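Local coordinates for MutT/nudix family protein (Enterococcus faecalis, PDB 2FML) that is of unknown function but, as a Nudix-family protein with a winged-helix domain like that of NrtR regulators, probably binds a nucleotide-type ligand and perhaps DNA, at residues S71-G76 with F184-I189; E166-L171 with A175-D180. One frame throughout, in Å; residues are numbered along the deposited sequence.

Contact 1: residues S71-G76 with F184-I189; sequences SWALPG and FDHSEI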
loop_
_atom_site.group_PDB
_atom_site.type_symbol
_atom_site.label_atom_id
_atom_site.label_comp_id
_atom_site.label_asym_id
_atom_site.label_seq_id
_atom_site.Cartn_x
_atom_site.Cartn_y
_atom_site.Cartn_z
ATOM N N SER A 71 0.080 -5.948 26.687
ATOM C CA SER A 71 -0.583 -4.887 25.972
ATOM C C SER A 71 -1.546 -5.546 24.957
ATOM O O SER A 71 -1.300 -6.651 24.516
ATOM C CB SER A 71 0.441 -3.989 25.261
ATOM O OG SER A 71 1.221 -3.257 26.182
ATOM N N TRP A 72 -2.602 -4.833 24.585
ATOM C CA TRP A 72 -3.462 -5.213 23.482
ATOM C C TRP A 72 -2.855 -4.744 22.160
ATOM O O TRP A 72 -2.143 -3.742 22.095
ATOM C CB TRP A 72 -4.913 -4.686 23.678
ATOM C CG TRP A 72 -5.527 -5.214 24.934
ATOM C CD1 TRP A 72 -5.477 -4.623 26.181
ATOM C CD2 TRP A 72 -6.245 -6.455 25.108
ATOM N NE1 TRP A 72 -6.116 -5.415 27.101
ATOM C CE2 TRP A 72 -6.618 -6.531 26.473
ATOM C CE3 TRP A 72 -6.621 -7.503 24.244
ATOM C CZ2 TRP A 72 -7.336 -7.625 26.999
ATOM C CZ3 TRP A 72 -7.348 -8.576 24.766
ATOM C CH2 TRP A 72 -7.711 -8.624 26.124
ATOM N N ALA A 73 -3.122 -5.509 21.113
ATOM C CA ALA A 73 -2.368 -5.386 19.908
ATOM C C ALA A 73 -3.194 -5.964 18.752
ATOM O O ALA A 73 -4.060 -6.779 18.987
ATOM C CB ALA A 73 -1.022 -6.155 20.058
ATOM N N LEU A 74 -2.900 -5.589 17.509
ATOM C CA LEU A 74 -3.370 -6.426 16.361
ATOM C C LEU A 74 -2.693 -7.782 16.331
ATOM O O LEU A 74 -1.526 -7.928 16.771
ATOM C CB LEU A 74 -3.206 -5.718 14.989
ATOM C CG LEU A 74 -3.833 -4.294 14.919
ATOM C CD1 LEU A 74 -3.241 -3.461 13.771
ATOM C CD2 LEU A 74 -5.401 -4.331 14.813
ATOM N N PRO A 75 -3.396 -8.795 15.801
ATOM C CA PRO A 75 -2.721 -10.061 15.560
ATOM C C PRO A 75 -1.710 -9.854 14.413
ATOM O O PRO A 75 -1.978 -9.089 13.522
ATOM C CB PRO A 75 -3.858 -10.976 15.100
ATOM C CG PRO A 75 -4.916 -10.054 14.591
ATOM C CD PRO A 75 -4.817 -8.814 15.403
ATOM N N GLY A 76 -0.536 -10.484 14.459
ATOM C CA GLY A 76 0.402 -10.407 13.332
ATOM C C GLY A 76 1.680 -11.145 13.675
ATOM O O GLY A 76 1.779 -11.749 14.722
ATOM N N PHE A 184 3.147 -1.246 20.168
ATOM C CA PHE A 184 3.837 -0.824 18.963
ATOM C C PHE A 184 3.246 0.490 18.452
ATOM O O PHE A 184 2.971 1.379 19.276
ATOM C CB PHE A 184 3.835 -1.919 17.887
ATOM C CG PHE A 184 4.416 -3.252 18.355
ATOM C CD1 PHE A 184 5.782 -3.418 18.473
ATOM C CD2 PHE A 184 3.578 -4.340 18.639
ATOM C CE1 PHE A 184 6.322 -4.659 18.892
ATOM C CE2 PHE A 184 4.067 -5.542 19.031
ATOM C CZ PHE A 184 5.490 -5.726 19.159
ATOM N N ASP A 185 3.035 0.572 17.129
ATOM C CA ASP A 185 2.397 1.689 16.446
ATOM C C ASP A 185 1.020 1.230 15.946
ATOM O O ASP A 185 0.479 1.784 15.021
ATOM C CB ASP A 185 3.272 2.157 15.257
ATOM C CG ASP A 185 3.511 1.046 14.213
ATOM O OD1 ASP A 185 3.229 -0.138 14.504
ATOM O OD2 ASP A 185 3.983 1.345 13.089
ATOM N N HIS A 186 0.425 0.256 16.623
ATOM C CA HIS A 186 -0.905 -0.276 16.206
ATOM C C HIS A 186 -2.059 0.714 16.264
ATOM O O HIS A 186 -3.026 0.570 15.543
ATOM C CB HIS A 186 -1.250 -1.553 16.963
ATOM C CG HIS A 186 -0.351 -2.679 16.610
ATOM N ND1 HIS A 186 -0.575 -3.974 17.033
ATOM C CD2 HIS A 186 0.770 -2.705 15.846
ATOM C CE1 HIS A 186 0.374 -4.749 16.543
ATOM N NE2 HIS A 186 1.199 -4.001 15.824
ATOM N N SER A 187 -1.933 1.745 17.090
ATOM C CA SER A 187 -2.932 2.823 17.055
ATOM C C SER A 187 -2.943 3.549 15.689
ATOM O O SER A 187 -4.040 3.871 15.142
ATOM C CB SER A 187 -2.611 3.830 18.171
ATOM O OG SER A 187 -1.682 4.675 17.583
ATOM N N GLU A 188 -1.740 3.770 15.122
ATOM C CA GLU A 188 -1.633 4.329 13.778
ATOM C C GLU A 188 -2.193 3.445 12.703
ATOM O O GLU A 188 -2.606 3.926 11.688
ATOM C CB GLU A 188 -0.173 4.642 13.352
ATOM C CG GLU A 188 0.458 5.823 14.025
ATOM C CD GLU A 188 1.949 5.734 13.896
ATOM O OE1 GLU A 188 2.372 5.653 12.728
ATOM O OE2 GLU A 188 2.682 5.681 14.942
ATOM N N ILE A 189 -1.994 2.153 12.866
ATOM C CA ILE A 189 -2.501 1.183 11.947
ATOM C C ILE A 189 -4.061 1.092 12.006
ATOM O O ILE A 189 -4.708 1.007 10.965
ATOM C CB ILE A 189 -1.869 -0.239 12.171
ATOM C CG1 ILE A 189 -0.314 -0.235 12.352
ATOM C CG2 ILE A 189 -2.406 -1.183 11.109
ATOM C CD1 ILE A 189 0.309 -1.687 12.345
#
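H186 meets A73 and L74 where the first turn of helix 186-200 lies against strand 72-78, within the central mixed sheet of the Nudix fold. The contact is small, burying 203 Å² in all, yet each residue that touches is buried, and it combines one polar link with a patch of apolar packing.

The polar link is a single hydrogen bond from L74 N to H186 ND1, 2.9 Å long. It is moderately bent, with 146° at the hydrogen, and the donor sits 24° out of the imidazole plane. The other ring nitrogen, NE2, is hydrogen-bonded to a glycerol, probably from the crystallisation liquor, so the ring spans the distance between a strand amide and a small bound molecule. CG of H186 lies anti to its own carbonyl carbon (chi1 -67°), which carries the ring out from the helix to the strand.

Apolar contacts lie at the edge and over one face of the ring. The backbone of A73 meets its edge, CA standing 3.7 Å from ND1 of H186, while the methyl CB of A73 comes up beside ND1 and CE1. L74 reaches past the imidazole, so that CD1 lies over one face, displaced toward the rim. D43 and V45 of strand 39-50 line the same place, D43 touching both L74 and H186, V45 both L74 and I189. One turn beyond the histidine, the same leucine methyl that overlies the ring closes the contact: L74 CD1 meets I189 CG2 at 3.6 Å.

Contact 2: residues E166-L171 with A175-D180; sequences EITLDL and ASLGKD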
loop_
_atom_site.group_PDB
_atom_site.type_symbol
_atom_site.label_atom_id
_atom_site.label_comp_id
_atom_site.label_asym_id
_atom_site.label_seq_id
_atom_site.Cartn_x
_atom_site.Cartn_y
_atom_site.Cartn_z
ATOM N N GLU A 166 -10.184 0.142 27.532
ATOM C CA GLU A 166 -10.632 1.357 26.861
ATOM C C GLU A 166 -9.453 1.998 26.153
ATOM O O GLU A 166 -8.497 2.439 26.776
ATOM C CB GLU A 166 -11.255 2.355 27.845
ATOM C CG GLU A 166 -11.729 3.682 27.204
ATOM C CD GLU A 166 -11.480 4.936 28.114
ATOM O OE1 GLU A 166 -10.317 5.389 28.318
ATOM O OE2 GLU A 166 -12.481 5.480 28.635
ATOM N N ILE A 167 -9.538 2.010 24.837
ATOM C CA ILE A 167 -8.554 2.578 23.947
ATOM C C ILE A 167 -9.268 3.558 23.059
ATOM O O ILE A 167 -10.209 3.185 22.354
ATOM C CB ILE A 167 -7.907 1.498 23.035
ATOM C CG1 ILE A 167 -7.226 0.412 23.913
ATOM C CG2 ILE A 167 -7.077 2.192 21.888
ATOM C CD1 ILE A 167 -7.014 -0.864 23.232
ATOM N N THR A 168 -8.804 4.805 23.107
ATOM C CA THR A 168 -9.416 5.940 22.423
ATOM C C THR A 168 -8.327 6.584 21.613
ATOM O O THR A 168 -7.270 6.879 22.135
ATOM C CB THR A 168 -10.047 6.916 23.419
ATOM O OG1 THR A 168 -11.128 6.232 24.036
ATOM C CG2 THR A 168 -10.660 8.158 22.691
ATOM N N LEU A 169 -8.590 6.706 20.307
ATOM C CA LEU A 169 -7.656 7.188 19.313
ATOM C C LEU A 169 -8.208 8.391 18.565
ATOM O O LEU A 169 -9.363 8.398 18.127
ATOM C CB LEU A 169 -7.359 6.084 18.267
ATOM C CG LEU A 169 -6.897 4.713 18.778
ATOM C CD1 LEU A 169 -6.787 3.652 17.647
ATOM C CD2 LEU A 169 -5.641 4.885 19.695
ATOM N N ASP A 170 -7.315 9.346 18.330
ATOM C CA ASP A 170 -7.575 10.527 17.515
ATOM C C ASP A 170 -7.425 10.183 16.032
ATOM O O ASP A 170 -6.336 9.790 15.614
ATOM C CB ASP A 170 -6.593 11.662 17.866
ATOM C CG ASP A 170 -6.971 12.986 17.182
ATOM O OD1 ASP A 170 -6.992 13.095 15.932
ATOM O OD2 ASP A 170 -7.278 13.935 17.915
ATOM N N LEU A 171 -8.510 10.308 15.270
ATOM C CA LEU A 171 -8.512 10.022 13.844
ATOM C C LEU A 171 -7.581 10.854 12.985
ATOM O O LEU A 171 -7.248 10.411 11.881
ATOM C CB LEU A 171 -9.914 10.052 13.224
ATOM C CG LEU A 171 -10.811 8.854 13.567
ATOM C CD1 LEU A 171 -12.256 9.124 13.135
ATOM C CD2 LEU A 171 -10.236 7.475 13.041
ATOM N N ALA A 175 -3.001 10.053 18.057
ATOM C CA ALA A 175 -2.920 10.255 19.512
ATOM C C ALA A 175 -3.866 9.351 20.295
ATOM O O ALA A 175 -5.005 9.096 19.884
ATOM C CB ALA A 175 -3.191 11.711 19.872
ATOM N N SER A 176 -3.387 8.928 21.464
ATOM C CA SER A 176 -4.048 7.924 22.269
ATOM C C SER A 176 -4.556 8.514 23.587
ATOM O O SER A 176 -3.788 9.016 24.403
ATOM C CB SER A 176 -3.061 6.780 22.458
ATOM O OG SER A 176 -3.674 5.707 23.060
ATOM N N LEU A 177 -5.871 8.525 23.778
ATOM C CA LEU A 177 -6.421 9.328 24.851
ATOM C C LEU A 177 -6.995 8.491 25.954
ATOM O O LEU A 177 -7.397 9.045 26.987
ATOM C CB LEU A 177 -7.525 10.268 24.364
ATOM C CG LEU A 177 -7.781 10.792 22.942
ATOM C CD1 LEU A 177 -8.764 11.960 23.190
ATOM C CD2 LEU A 177 -6.513 11.250 22.192
ATOM N N GLY A 178 -7.030 7.165 25.750
ATOM C CA GLY A 178 -7.727 6.280 26.662
ATOM C C GLY A 178 -6.853 5.684 27.759
ATOM O O GLY A 178 -5.607 5.857 27.759
ATOM N N LYS A 179 -7.524 4.983 28.684
ATOM C CA LYS A 179 -6.911 4.180 29.741
ATOM C C LYS A 179 -5.745 3.303 29.197
ATOM O O LYS A 179 -4.579 3.357 29.661
ATOM C CB LYS A 179 -7.987 3.262 30.301
ATOM C CG LYS A 179 -8.593 3.682 31.600
ATOM C CD LYS A 179 -9.352 2.492 32.235
ATOM C CE LYS A 179 -10.825 2.365 31.747
ATOM N NZ LYS A 179 -11.574 3.681 31.688
ATOM N N ASP A 180 -6.088 2.504 28.200
ATOM C CA ASP A 180 -5.178 1.543 27.620
ATOM C C ASP A 180 -4.539 2.045 26.319
ATOM O O ASP A 180 -5.149 2.776 25.574
ATOM C CB ASP A 180 -5.938 0.230 27.466
ATOM C CG ASP A 180 -6.333 -0.350 28.823
ATOM O OD1 ASP A 180 -5.484 -1.005 29.489
ATOM O OD2 ASP A 180 -7.484 -0.108 29.260
#
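E166 and K179 cross at about a right angle at one end of a β-hairpin-like return, in which the chain leaves strand 165-170, turns, and runs back beside it with a single β bridge, L169 to S176. The glutamate CG is anti to the backbone N (chi1 179°), and a bend at chi2 brings the carboxylate over to the returning chain. There OE1 of E166 accepts K179 N at 2.8 Å, the amide approaching nearly along the C-O axis, while OE2 lies in a long, weak salt bridge with K179 NZ, 3.7 Å. D180 answers from the returning segment 175-180: its OD2 takes E166 N at 3.2 Å on the anti side of OD2, somewhat out of the carboxylate plane, and its own amide binds E166 O, so the two acidic residues are tied by a pair of bonds. CB of D180 also packs across CG1 of I167.

Farther along, CG2 of T168 meets CG of L177 at 3.9 Å, the two side chains inclined to one another. Backbone bonds from L177 N to T168 O and from D170 N to A175 O hold this part, and CB of D170 lies 3.9 Å from CB of A175. The D170 carboxylate turns instead to the amides of K172 and T173 in the connecting turn.

On its other edge strand 165-170 pairs with strand 157-162, where T168 OG1 bonds T159, and L169 and L171 pack on I191 of helix 186-200.

Overall arrangement
Contact 2 is nested inside the chain loop closed by contact 1: the chain turns after strand 165-170 and runs back beside it, and the returning segment then leads into helix 186-200, whose first turn reaches strand 72-78. Their centres lie about 12 Å apart, and they touch directly where S187 CB packs against L169 CD2 at 3.6 Å. They differ in setting, contact 1 being buried about 10 Å from the chain centre and contact 2 lying at the surface about 19 Å from it. The bound glycerol belongs to contact 1, about 3 Å from the H186 side chain, and may mark a pocket.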